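Local coordinates for protein haloalkane dehalogenase (Mycobacterium rhodesiae, PDB 4MJ3) that probably catalyses the hydrolytic cleavage of carbon-halogen bonds in haloalkanes, releasing an alcohol and a halide, with an alpha/beta hydrolase fold, at residues A[53-58]-A[211-216]; A[61-66]-A[194-199]; A[73-78]-A[110-115]; A[80-83]-A[89-92]; A[104-109]-A[138-143]. One frame throughout, in Å; residues are numbered along the deposited sequence.

Contact 1 (A[53-58]-A[211-216])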
# COMPACT_ATOMS: atom_id res chain seq x y z
N HIS A 53 -1.29 0.76 -1.92
CA HIS A 53 -0.84 -0.56 -2.32
C HIS A 53 0.60 -0.73 -1.88
O HIS A 53 1.28 0.22 -1.48
CB HIS A 53 -0.90 -0.68 -3.83
CG HIS A 53 0.22 0.01 -4.53
ND1 HIS A 53 1.44 -0.59 -4.74
CD2 HIS A 53 0.35 1.29 -4.97
CE1 HIS A 53 2.25 0.27 -5.32
NE2 HIS A 53 1.62 1.41 -5.48
N GLY A 54 1.07 -1.97 -1.95
CA GLY A 54 2.45 -2.28 -1.63
C GLY A 54 3.17 -3.02 -2.74
O GLY A 54 2.96 -2.78 -3.93
N GLU A 55 4.02 -3.93 -2.31
CA GLU A 55 4.91 -4.68 -3.18
C GLU A 55 4.21 -5.90 -3.78
O GLU A 55 3.47 -6.60 -3.08
CB GLU A 55 6.10 -5.14 -2.30
CG GLU A 55 6.98 -6.23 -2.86
CD GLU A 55 7.97 -5.78 -3.92
OE1 GLU A 55 7.83 -4.66 -4.43
OE2 GLU A 55 8.92 -6.55 -4.20
N PRO A 56 4.45 -6.21 -5.08
CA PRO A 56 4.97 -5.42 -6.18
C PRO A 56 3.75 -5.01 -7.03
O PRO A 56 3.69 -5.29 -8.22
CB PRO A 56 5.80 -6.42 -6.96
CG PRO A 56 5.07 -7.72 -6.76
CD PRO A 56 4.19 -7.59 -5.52
N SER A 57 2.77 -4.42 -6.38
CA SER A 57 1.49 -4.13 -7.04
C SER A 57 1.42 -2.65 -7.43
O SER A 57 2.46 -1.98 -7.55
CB SER A 57 0.34 -4.53 -6.12
OG SER A 57 0.30 -3.74 -4.96
N TRP A 58 0.22 -2.19 -7.76
CA TRP A 58 -0.04 -0.76 -7.94
C TRP A 58 -1.52 -0.53 -7.75
O TRP A 58 -2.23 -1.44 -7.28
CB TRP A 58 0.48 -0.25 -9.29
CG TRP A 58 -0.06 -0.85 -10.57
CD1 TRP A 58 0.18 -2.09 -11.07
CD2 TRP A 58 -0.86 -0.17 -11.57
NE1 TRP A 58 -0.45 -2.24 -12.30
CE2 TRP A 58 -1.09 -1.08 -12.61
CE3 TRP A 58 -1.39 1.13 -11.67
CZ2 TRP A 58 -1.81 -0.73 -13.76
CZ3 TRP A 58 -2.13 1.46 -12.79
CH2 TRP A 58 -2.31 0.55 -13.82
N GLN A 211 14.13 -4.00 -4.56
CA GLN A 211 14.67 -3.48 -3.31
C GLN A 211 13.67 -3.59 -2.15
O GLN A 211 14.11 -3.73 -1.00
CB GLN A 211 15.19 -2.04 -3.48
CG GLN A 211 15.98 -1.48 -2.28
CD GLN A 211 17.25 -2.25 -1.94
OE1 GLN A 211 17.65 -3.20 -2.63
NE2 GLN A 211 17.87 -1.87 -0.85
N PHE A 212 12.37 -3.52 -2.42
CA PHE A 212 11.41 -3.42 -1.31
C PHE A 212 11.58 -4.45 -0.21
O PHE A 212 11.61 -4.10 0.97
CB PHE A 212 9.94 -3.46 -1.77
CG PHE A 212 9.20 -2.16 -1.56
CD1 PHE A 212 9.49 -1.33 -0.48
CD2 PHE A 212 8.16 -1.81 -2.40
CE1 PHE A 212 8.81 -0.16 -0.29
CE2 PHE A 212 7.50 -0.62 -2.24
CZ PHE A 212 7.79 0.20 -1.15
N PRO A 213 11.73 -5.72 -0.57
CA PRO A 213 11.83 -6.73 0.49
C PRO A 213 13.08 -6.58 1.37
O PRO A 213 13.08 -7.05 2.52
CB PRO A 213 11.87 -8.05 -0.29
CG PRO A 213 11.15 -7.73 -1.55
CD PRO A 213 11.64 -6.36 -1.90
N MSE A 214 14.13 -5.94 0.85
CA MSE A 214 15.34 -5.67 1.65
C MSE A 214 15.17 -4.49 2.57
O MSE A 214 15.99 -4.29 3.47
CB MSE A 214 16.56 -5.43 0.75
CG MSE A 214 16.84 -6.58 -0.23
SE MSE A 214 16.83 -8.36 0.64
CE MSE A 214 18.36 -8.09 1.87
N LEU A 215 14.11 -3.71 2.40
CA LEU A 215 13.84 -2.54 3.24
C LEU A 215 13.01 -2.86 4.46
O LEU A 215 12.80 -2.00 5.31
CB LEU A 215 13.14 -1.44 2.42
CG LEU A 215 13.94 -0.92 1.20
CD1 LEU A 215 13.13 0.16 0.50
CD2 LEU A 215 15.30 -0.37 1.62
N VAL A 216 12.49 -4.08 4.55
CA VAL A 216 11.64 -4.46 5.68
C VAL A 216 12.55 -4.62 6.90
O VAL A 216 13.48 -5.41 6.87
CB VAL A 216 10.90 -5.79 5.44
CG1 VAL A 216 10.09 -6.18 6.69
CG2 VAL A 216 9.98 -5.68 4.24
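Glu55 meets Phe212 and Pro213 in a buried side-chain contact between the loop that follows strand 48-52 and the turn that ends helix 207-211. The Glu55 carboxylate, turned by a bend at chi2 (77°), lies alongside the base of Phe212 and straddles the two residues. OE1 of Glu55 arrives at the edge of the Phe212 ring, near its plane, 3.5 Å from CD2, and the carboxylate stands 81° from that ring. The other oxygen, Glu55 OE2, rests 3.6 Å from Pro213 CD. The loop carries the sequence His-Gly-Glu-Pro, with a cis peptide before Pro56; in alpha/beta hydrolases the segment after this strand commonly borders the active site. Its tight turn is closed on Gly54 O, which takes the ring nitrogen His53 ND1 on an in-plane lone pair at 2.8 Å and the backbone Ser57 N at 3.0 Å. Trp58 CA covers one face of the His53 ring, 3.4 Å above its plane. Beyond the two segments, Phe212 stacks with Trp124 and His101, while Glu55 N is hydrogen-bonded to Asp123 OD1.

Contact 2 (A[61-66]-A[194-199])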
# COMPACT_ATOMS: atom_id res chain seq x y z
N LEU A 61 -4.66 -2.86 -8.11
CA LEU A 61 -5.10 -3.74 -7.02
C LEU A 61 -6.41 -3.32 -6.35
O LEU A 61 -7.14 -4.16 -5.82
CB LEU A 61 -3.98 -3.82 -5.96
CG LEU A 61 -4.20 -4.69 -4.72
CD1 LEU A 61 -4.48 -6.13 -5.12
CD2 LEU A 61 -2.95 -4.58 -3.85
N TYR A 62 -6.71 -2.01 -6.38
CA TYR A 62 -7.89 -1.45 -5.72
C TYR A 62 -9.10 -1.33 -6.66
O TYR A 62 -10.14 -0.79 -6.27
CB TYR A 62 -7.55 -0.11 -5.08
CG TYR A 62 -6.79 -0.30 -3.81
CD1 TYR A 62 -7.42 -0.82 -2.70
CD2 TYR A 62 -5.43 -0.03 -3.74
CE1 TYR A 62 -6.72 -1.04 -1.52
CE2 TYR A 62 -4.73 -0.23 -2.56
CZ TYR A 62 -5.38 -0.76 -1.46
OH TYR A 62 -4.71 -0.98 -0.26
N ARG A 63 -8.99 -1.88 -7.87
CA ARG A 63 -10.05 -1.67 -8.87
C ARG A 63 -11.43 -2.21 -8.48
O ARG A 63 -12.44 -1.66 -8.92
CB ARG A 63 -9.65 -2.23 -10.24
CG ARG A 63 -9.67 -3.75 -10.35
CD ARG A 63 -8.82 -4.21 -11.53
NE ARG A 63 -8.78 -5.67 -11.63
CZ ARG A 63 -8.06 -6.47 -10.87
NH1 ARG A 63 -7.30 -5.98 -9.88
NH2 ARG A 63 -8.11 -7.78 -11.06
N TRP A 64 -11.48 -3.28 -7.71
CA TRP A 64 -12.78 -3.80 -7.26
C TRP A 64 -13.38 -3.00 -6.09
O TRP A 64 -14.60 -3.03 -5.88
CB TRP A 64 -12.69 -5.28 -6.87
CG TRP A 64 -12.05 -6.17 -7.87
CD1 TRP A 64 -10.92 -6.91 -7.70
CD2 TRP A 64 -12.49 -6.42 -9.20
NE1 TRP A 64 -10.62 -7.61 -8.84
CE2 TRP A 64 -11.58 -7.34 -9.78
CE3 TRP A 64 -13.57 -5.98 -9.97
CZ2 TRP A 64 -11.71 -7.81 -11.09
CZ3 TRP A 64 -13.70 -6.45 -11.29
CH2 TRP A 64 -12.77 -7.35 -11.83
N MSE A 65 -12.54 -2.30 -5.34
CA MSE A 65 -12.97 -1.54 -4.16
C MSE A 65 -13.46 -0.17 -4.51
O MSE A 65 -14.41 0.33 -3.91
CB MSE A 65 -11.79 -1.43 -3.19
CG MSE A 65 -11.53 -2.82 -2.65
SE MSE A 65 -10.14 -2.75 -1.24
CE MSE A 65 -10.94 -1.58 0.08
N ILE A 66 -12.83 0.47 -5.51
CA ILE A 66 -13.17 1.84 -5.85
C ILE A 66 -14.67 2.06 -6.16
O ILE A 66 -15.26 2.98 -5.59
CB ILE A 66 -12.24 2.39 -6.96
CG1 ILE A 66 -10.82 2.56 -6.41
CG2 ILE A 66 -12.77 3.71 -7.49
CD1 ILE A 66 -9.75 2.67 -7.47
N ALA A 194 -1.08 -9.63 -16.68
CA ALA A 194 -0.50 -8.67 -17.62
C ALA A 194 -0.60 -7.23 -17.09
O ALA A 194 0.29 -6.42 -17.33
CB ALA A 194 -1.17 -8.77 -18.97
N ALA A 195 -1.69 -6.93 -16.39
CA ALA A 195 -1.88 -5.58 -15.82
C ALA A 195 -0.84 -5.30 -14.75
O ALA A 195 -0.39 -4.16 -14.60
CB ALA A 195 -3.29 -5.42 -15.27
N TYR A 196 -0.45 -6.32 -14.00
CA TYR A 196 0.58 -6.17 -12.99
C TYR A 196 1.98 -6.15 -13.58
O TYR A 196 2.91 -5.61 -12.96
CB TYR A 196 0.46 -7.25 -11.92
CG TYR A 196 -0.68 -7.01 -10.96
CD1 TYR A 196 -0.72 -5.87 -10.18
CD2 TYR A 196 -1.75 -7.90 -10.88
CE1 TYR A 196 -1.77 -5.63 -9.32
CE2 TYR A 196 -2.81 -7.67 -10.02
CZ TYR A 196 -2.81 -6.53 -9.24
OH TYR A 196 -3.85 -6.30 -8.38
N ASP A 197 2.15 -6.74 -14.76
CA ASP A 197 3.43 -6.67 -15.47
C ASP A 197 3.57 -5.39 -16.30
O ASP A 197 4.69 -5.02 -16.66
CB ASP A 197 3.61 -7.89 -16.37
CG ASP A 197 3.79 -9.18 -15.57
OD1 ASP A 197 4.19 -9.11 -14.41
OD2 ASP A 197 3.50 -10.26 -16.12
N ALA A 198 2.47 -4.71 -16.55
CA ALA A 198 2.46 -3.52 -17.42
C ALA A 198 3.49 -2.45 -17.00
O ALA A 198 4.17 -1.91 -17.86
CB ALA A 198 1.06 -2.93 -17.51
N PRO A 199 3.63 -2.18 -15.68
CA PRO A 199 4.64 -1.19 -15.29
C PRO A 199 6.09 -1.53 -15.62
O PRO A 199 6.94 -0.64 -15.58
CB PRO A 199 4.47 -1.13 -13.76
CG PRO A 199 3.07 -1.57 -13.52
CD PRO A 199 2.88 -2.68 -14.51
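Tyr196 drives its phenol end against the backbone and side chain of Leu61, its OH 3.2 Å from Leu61 CA and 3.3 Å from Leu61 CD1. The two belong to different layers of the haloalkane dehalogenase fold: helix 190-197 lies in the helical insertion between strands 140-145 and 242-244 that forms the cap of this family, and 61-66 leads from strand 48-52 into helix 66-71 of the alpha/beta core. Tyr196 CG stands anti to its carbonyl carbon (chi1 -75°), and the length of the phenol spans most of the 8.6 Å between the CA atoms of Leu61 and Tyr196. Leu61 and the tyrosine cross at a slant; besides the hydroxyl contacts, Leu61 CB lies 4.4 Å from Tyr196 CE1. Arg63 comes up beside the same hydroxyl, NH1 to Tyr196 OH 3.8 Å, its guanidinium turned 82° from the tyrosine ring. What draws both polar ends together is Glu284 of the last helix, 282-300: its OE2 is hydrogen-bonded to Tyr196 OH and forms a salt bridge with Arg63 NH1, which also donates to Tyr60 O. A single carboxylate oxygen thus ties cap, loop and core helix, and the nearby arginine probably makes it easier to keep that carboxylate charged in a buried place. Arg63, extended from CG to NE, lies against its neighbour Trp64: Trp64 NE1 sits 3.3 Å above one face of the guanidinium, toward its rim, while Arg63 CG lies over the centre of the indole, 4.0 Å above its plane.

Contact 3 (A[73-78]-A[110-115])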
# COMPACT_ATOMS: atom_id res chain seq x y z
N GLY A 73 -20.77 7.11 -1.71
CA GLY A 73 -20.68 8.56 -1.55
C GLY A 73 -19.33 9.04 -1.04
O GLY A 73 -19.18 10.21 -0.64
N LEU A 74 -18.34 8.15 -1.04
CA LEU A 74 -16.99 8.50 -0.60
C LEU A 74 -16.13 8.89 -1.79
O LEU A 74 -16.45 8.59 -2.94
CB LEU A 74 -16.37 7.30 0.14
CG LEU A 74 -17.25 6.79 1.30
CD1 LEU A 74 -16.70 5.48 1.85
CD2 LEU A 74 -17.34 7.85 2.38
N ARG A 75 -15.02 9.57 -1.50
CA ARG A 75 -14.04 9.93 -2.51
C ARG A 75 -12.84 9.00 -2.37
O ARG A 75 -12.12 9.04 -1.37
CB ARG A 75 -13.61 11.38 -2.31
CG ARG A 75 -12.56 11.87 -3.29
CD ARG A 75 -12.26 13.34 -3.08
NE ARG A 75 -11.02 13.73 -3.74
CZ ARG A 75 -10.20 14.69 -3.31
NH1 ARG A 75 -10.45 15.36 -2.20
NH2 ARG A 75 -9.11 14.98 -4.01
N ALA A 76 -12.60 8.20 -3.40
CA ALA A 76 -11.54 7.23 -3.38
C ALA A 76 -10.30 7.79 -4.09
O ALA A 76 -10.36 8.18 -5.26
CB ALA A 76 -11.99 5.94 -4.06
N VAL A 77 -9.19 7.81 -3.37
CA VAL A 77 -7.93 8.25 -3.90
C VAL A 77 -6.93 7.11 -3.73
O VAL A 77 -6.81 6.55 -2.65
CB VAL A 77 -7.45 9.52 -3.18
CG1 VAL A 77 -6.12 9.97 -3.73
CG2 VAL A 77 -8.51 10.60 -3.32
N ALA A 78 -6.25 6.73 -4.82
CA ALA A 78 -5.26 5.66 -4.77
C ALA A 78 -3.98 6.18 -5.41
O ALA A 78 -4.02 6.76 -6.50
CB ALA A 78 -5.76 4.43 -5.52
N GLU A 110 0.32 15.71 0.21
CA GLU A 110 0.31 17.15 0.38
C GLU A 110 -0.00 17.89 -0.92
O GLU A 110 -0.74 18.88 -0.90
CB GLU A 110 1.64 17.63 0.94
CG GLU A 110 1.89 17.24 2.39
CD GLU A 110 1.17 18.14 3.36
OE1 GLU A 110 -0.07 18.04 3.47
OE2 GLU A 110 1.84 18.96 4.03
N GLU A 111 0.57 17.42 -2.02
CA GLU A 111 0.41 18.07 -3.31
C GLU A 111 -1.03 17.88 -3.83
O GLU A 111 -1.62 18.82 -4.36
CB GLU A 111 1.43 17.53 -4.31
CG GLU A 111 1.59 18.37 -5.56
CD GLU A 111 2.06 19.78 -5.28
OE1 GLU A 111 3.01 19.95 -4.48
OE2 GLU A 111 1.44 20.72 -5.83
N ILE A 112 -1.58 16.69 -3.64
CA ILE A 112 -2.98 16.44 -3.97
C ILE A 112 -3.91 17.27 -3.07
O ILE A 112 -4.94 17.77 -3.54
CB ILE A 112 -3.34 14.95 -3.87
CG1 ILE A 112 -2.51 14.15 -4.88
CG2 ILE A 112 -4.83 14.78 -4.15
CD1 ILE A 112 -2.50 12.67 -4.61
N GLY A 113 -3.51 17.47 -1.82
CA GLY A 113 -4.22 18.35 -0.89
C GLY A 113 -5.28 17.64 -0.08
O GLY A 113 -6.33 18.19 0.21
N LEU A 114 -5.01 16.40 0.30
CA LEU A 114 -5.97 15.59 1.03
C LEU A 114 -6.05 15.98 2.51
O LEU A 114 -5.02 16.31 3.12
CB LEU A 114 -5.60 14.11 0.91
CG LEU A 114 -5.48 13.55 -0.50
CD1 LEU A 114 -5.07 12.10 -0.46
CD2 LEU A 114 -6.80 13.70 -1.25
N ALA A 115 -7.27 15.94 3.06
CA ALA A 115 -7.52 16.24 4.48
C ALA A 115 -8.44 15.20 5.10
O ALA A 115 -9.26 14.61 4.40
CB ALA A 115 -8.16 17.63 4.60
O HOH W 1 -7.79 17.56 -3.19
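Helix 98-112 lies on the crossover from strand 75-79 to the parallel strand 117-121, with strand 48-52 between the two in the central sheet, and here Arg75 and Val77 of the first strand meet Leu114, just past the end of the helix. Arg75 and Val77, two residues apart, point from the same face of the strand. CG1 of Val77 and CD1 of Leu114 touch tip to tip at 4.0 Å, with the other branches close behind, Val77 CG2 to Leu114 CD2 4.1 Å. Arg75 is extended from CG to NE, with CG anti to the backbone N (chi1 179°), and passes Leu114 at a slant; Leu114 CD2 lies over one face of the guanidinium, 3.8 Å from Arg75 NH2. Ile112 CG2 adds a looser contact, 4.3 Å from Arg75 NH2. A water in the guanidinium plane links the two segments: it accepts from Arg75 NH2 at 3.0 Å and donates to Ile112 O at 2.9 Å. The helix stops there, Gly113 leaving helical geometry with a positive phi of 90°. Arg75 NH2 also forms a salt bridge with Asp40 OD2 of strand 33-41. The arginine thus turns the flat face of its guanidinium, which carries no N-H, to Leu114 and keeps its N-H groups for polar partners; its positive charge, close to the carbonyl end of a helix, probably interacts favourably with the helix dipole.

Contact 4 (A[80-83]-A[89-92]); sequences DLVG and KPTS
The flat carbonyl group of Gly83 carries the side chain of Lys89 over one of its faces, and the puckered ring of Pro90 is met along its CD-CG side by Val82. Lys89 CG sits 3.8 Å from Gly83 C, and the chain then runs across the group until CE is 3.6 Å from Gly83 O, above the carbonyl plane. CG stands anti to the lysine's own carbonyl carbon (chi1 -56°), and the chain stays straight to CE before bending at chi4. The backbones are close at this point, Gly83 CA to Lys89 CA 4.1 Å; at the positive phi of Gly83, 97°, a CB would press against the carbonyl O of Val82. Val82 crosses Pro90 at about a right angle: its CG1, anti to the backbone N, is 3.4 Å from Pro90 CD, tighter than a usual van der Waals contact, and 3.7 Å from Pro90 CG. The contact closes the short loop between Gly83 and Lys89, part of the connection from strand 75-79 to helix 98-112. Strand 89-90 pairs with strand 3-4 near the N-terminus in a small antiparallel sheet outside the central one, while Val82 also packs on Trp104 of the helix and on Leu34 and Met36 of strand 33-41. At its far end Lys89 NZ is hydrogen-bonded to Gly85 O, Ser87 O and Thr6 OG1. The methylenes of this buried lysine thus pack on a peptide group, and its nitrogen is gathered in by uncharged oxygens whose dipoles would probably stabilise an ammonium charge there.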
# COMPACT_ATOMS: atom_id res chain seq x y z
N ASP A 80 0.09 5.52 -6.64
CA ASP A 80 1.15 4.58 -6.96
C ASP A 80 2.49 5.01 -6.34
O ASP A 80 2.98 6.11 -6.56
CB ASP A 80 1.36 4.45 -8.47
CG ASP A 80 0.22 3.76 -9.20
OD1 ASP A 80 -0.66 3.10 -8.56
OD2 ASP A 80 0.18 3.90 -10.45
N LEU A 81 3.09 4.10 -5.59
CA LEU A 81 4.42 4.33 -5.02
C LEU A 81 5.44 4.58 -6.12
O LEU A 81 5.35 4.01 -7.19
CB LEU A 81 4.84 3.12 -4.20
CG LEU A 81 4.02 2.79 -2.94
CD1 LEU A 81 4.34 1.40 -2.43
CD2 LEU A 81 4.28 3.82 -1.87
N VAL A 82 6.46 5.38 -5.80
CA VAL A 82 7.60 5.57 -6.69
C VAL A 82 8.18 4.18 -6.92
O VAL A 82 8.39 3.42 -5.99
CB VAL A 82 8.63 6.53 -6.06
CG1 VAL A 82 9.91 6.57 -6.87
CG2 VAL A 82 8.04 7.94 -5.96
N GLY A 83 8.49 3.87 -8.18
CA GLY A 83 8.97 2.55 -8.56
C GLY A 83 7.88 1.62 -9.09
O GLY A 83 8.21 0.52 -9.56
N LYS A 89 10.22 5.84 -11.98
CA LYS A 89 10.93 4.68 -11.48
C LYS A 89 12.45 4.92 -11.50
O LYS A 89 13.13 4.69 -12.51
CB LYS A 89 10.57 3.42 -12.28
CG LYS A 89 9.07 3.13 -12.31
CD LYS A 89 8.73 1.86 -13.05
CE LYS A 89 7.26 1.53 -12.91
NZ LYS A 89 6.37 2.58 -13.46
N PRO A 90 13.00 5.41 -10.39
CA PRO A 90 14.43 5.48 -10.21
C PRO A 90 15.09 4.14 -10.60
O PRO A 90 14.53 3.07 -10.33
CB PRO A 90 14.57 5.77 -8.71
CG PRO A 90 13.32 6.55 -8.40
CD PRO A 90 12.25 5.94 -9.23
N THR A 91 16.28 4.21 -11.21
CA THR A 91 16.91 3.04 -11.78
C THR A 91 17.83 2.28 -10.84
O THR A 91 18.21 1.16 -11.15
CB THR A 91 17.76 3.43 -13.02
OG1 THR A 91 18.71 4.40 -12.61
CG2 THR A 91 16.85 4.03 -14.09
N SER A 92 18.23 2.89 -9.74
CA SER A 92 19.16 2.24 -8.82
C SER A 92 18.43 1.75 -7.59
O SER A 92 17.63 2.47 -7.01
CB SER A 92 20.29 3.18 -8.39
OG SER A 92 21.11 2.53 -7.42

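Contact 5 (A[104-109]-A[138-143]); sequences WMWAAI and DRFARV
Arg139 NH1 is gripped by Glu110 OE1, just beyond the two segments, in a salt bridge, and the guanidinium held this way lies against Trp106 and Ile109 of helix 98-112. Trp106 CH2 stands 3.6 Å above the guanidinium plane, over its centre, and 3.7 Å from Arg139 CZ. The two flat groups are tilted by 38°, so the corner of the indole, not its whole face, makes the contact. Closer to the backbone, Arg139 CB comes in at the edge of the indole, in its plane, 3.8 Å from Trp106 CH2, and the arginine thus wraps round the end of the six-membered ring. Its bends make this possible: CG is anti to the backbone N, then chi2 (60°) and chi3 (50°) fold the chain back round the rim of the indole, bringing the guanidinium face to CH2. Ile109 slides past from the helix side, its CG2 3.8 Å from Arg139 NH1. Phe140 completes the patch: Arg139 CG lies 4.2 Å above one face of the phenyl ring, toward its rim, and Phe140 CE2 is 4.5 Å from Trp106 CZ3. The bond to Glu110 would limit the freedom of the guanidinium beside the indole. Trp106 also stacks with His136, and Phe140 packs on Val133 of helix 124-135. The arrangement is that of the helical layer of an alpha/beta hydrolase, in which helices such as 98-112 and 124-135 pack against the central sheet, here where strand 140-145 enters it.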
# COMPACT_ATOMS: atom_id res chain seq x y z
N TRP A 104 8.33 10.63 -0.18
CA TRP A 104 7.65 10.73 -1.48
C TRP A 104 6.13 10.63 -1.33
O TRP A 104 5.38 11.44 -1.89
CB TRP A 104 8.13 9.64 -2.43
CG TRP A 104 9.51 9.82 -2.96
CD1 TRP A 104 10.12 10.99 -3.29
CD2 TRP A 104 10.45 8.78 -3.26
NE1 TRP A 104 11.38 10.74 -3.80
CE2 TRP A 104 11.61 9.39 -3.79
CE3 TRP A 104 10.40 7.38 -3.17
CZ2 TRP A 104 12.72 8.65 -4.21
CZ3 TRP A 104 11.50 6.65 -3.59
CH2 TRP A 104 12.66 7.29 -4.08
N MSE A 105 5.66 9.68 -0.54
CA MSE A 105 4.22 9.53 -0.34
C MSE A 105 3.60 10.72 0.38
O MSE A 105 2.51 11.18 -0.00
CB MSE A 105 3.93 8.22 0.39
CG MSE A 105 2.45 7.99 0.67
SE MSE A 105 1.33 8.03 -0.97
CE MSE A 105 1.93 6.38 -1.83
N TRP A 106 4.27 11.22 1.41
CA TRP A 106 3.78 12.40 2.11
C TRP A 106 3.71 13.58 1.16
O TRP A 106 2.71 14.28 1.15
CB TRP A 106 4.63 12.76 3.33
CG TRP A 106 4.06 13.88 4.09
CD1 TRP A 106 4.62 15.10 4.27
CD2 TRP A 106 2.78 13.92 4.74
NE1 TRP A 106 3.79 15.89 5.02
CE2 TRP A 106 2.65 15.20 5.32
CE3 TRP A 106 1.75 13.01 4.92
CZ2 TRP A 106 1.53 15.58 6.05
CZ3 TRP A 106 0.63 13.39 5.65
CH2 TRP A 106 0.53 14.65 6.20
N ALA A 107 4.74 13.77 0.34
CA ALA A 107 4.73 14.86 -0.64
C ALA A 107 3.57 14.75 -1.62
O ALA A 107 2.95 15.76 -1.95
CB ALA A 107 6.04 14.92 -1.37
N ALA A 108 3.26 13.53 -2.06
CA ALA A 108 2.11 13.29 -2.93
C ALA A 108 0.78 13.65 -2.27
O ALA A 108 -0.04 14.38 -2.84
CB ALA A 108 2.07 11.85 -3.38
N ILE A 109 0.59 13.18 -1.04
CA ILE A 109 -0.61 13.50 -0.27
C ILE A 109 -0.77 15.03 -0.13
O ILE A 109 -1.87 15.59 -0.31
CB ILE A 109 -0.55 12.81 1.12
CG1 ILE A 109 -0.70 11.31 0.94
CG2 ILE A 109 -1.64 13.34 2.07
CD1 ILE A 109 -0.36 10.49 2.17
N ASP A 138 -2.75 14.15 12.76
CA ASP A 138 -3.82 15.10 12.48
C ASP A 138 -4.38 14.99 11.06
O ASP A 138 -5.49 15.44 10.82
CB ASP A 138 -3.37 16.55 12.72
CG ASP A 138 -3.11 16.86 14.18
OD1 ASP A 138 -3.48 16.05 15.06
OD2 ASP A 138 -2.53 17.92 14.45
N ARG A 139 -3.62 14.41 10.13
CA ARG A 139 -4.09 14.26 8.75
C ARG A 139 -5.11 13.13 8.58
O ARG A 139 -5.87 13.11 7.60
CB ARG A 139 -2.90 14.02 7.82
CG ARG A 139 -3.24 13.87 6.32
CD ARG A 139 -3.93 15.10 5.78
NE ARG A 139 -3.16 16.28 6.15
CZ ARG A 139 -2.26 16.88 5.38
NH1 ARG A 139 -2.03 16.48 4.14
NH2 ARG A 139 -1.58 17.92 5.86
N PHE A 140 -5.12 12.18 9.52
CA PHE A 140 -5.91 10.94 9.38
C PHE A 140 -7.10 10.90 10.33
O PHE A 140 -6.93 10.89 11.55
CB PHE A 140 -5.00 9.73 9.57
CG PHE A 140 -3.89 9.67 8.56
CD1 PHE A 140 -4.10 9.10 7.32
CD2 PHE A 140 -2.67 10.27 8.82
CE1 PHE A 140 -3.10 9.08 6.37
CE2 PHE A 140 -1.66 10.26 7.88
CZ PHE A 140 -1.87 9.67 6.65
N ALA A 141 -8.31 10.89 9.76
CA ALA A 141 -9.52 10.78 10.54
C ALA A 141 -9.72 9.35 11.06
O ALA A 141 -10.23 9.15 12.18
CB ALA A 141 -10.73 11.20 9.72
N ARG A 142 -9.38 8.36 10.22
CA ARG A 142 -9.58 6.94 10.54
C ARG A 142 -8.53 6.11 9.80
O ARG A 142 -7.96 6.57 8.81
CB ARG A 142 -10.94 6.45 10.09
CG ARG A 142 -12.11 7.36 10.41
CD ARG A 142 -13.39 6.77 9.89
NE ARG A 142 -14.50 7.71 9.96
CZ ARG A 142 -14.78 8.65 9.04
NH1 ARG A 142 -14.02 8.83 7.95
NH2 ARG A 142 -15.81 9.45 9.25
N VAL A 143 -8.31 4.88 10.29
CA VAL A 143 -7.35 3.97 9.67
C VAL A 143 -7.94 2.56 9.57
O VAL A 143 -8.52 2.06 10.54
CB VAL A 143 -6.03 3.92 10.47
CG1 VAL A 143 -5.08 2.92 9.84
CG2 VAL A 143 -5.41 5.31 10.56

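In the fold
Contacts 1, 2 and 4 are buried, whereas contacts 3 and 5 are only partly so. These two share helix 98-112 and the central sheet, about 9 Å apart between centres, and are bridged by the Glu110-Arg139 salt bridge; in both an arginine offers a guanidinium face to an apolar or aromatic side chain. Contacts 1 and 2 instead join loops of the core to the cap and meet where Trp58 NE1 bonds to Ala195 O. Contact 4 reaches contact 1 through His53 and Leu81, and contact 5 through Val82 and Trp104, but rests on a valine-proline contact and on lysine methylenes laid over a peptide carbonyl.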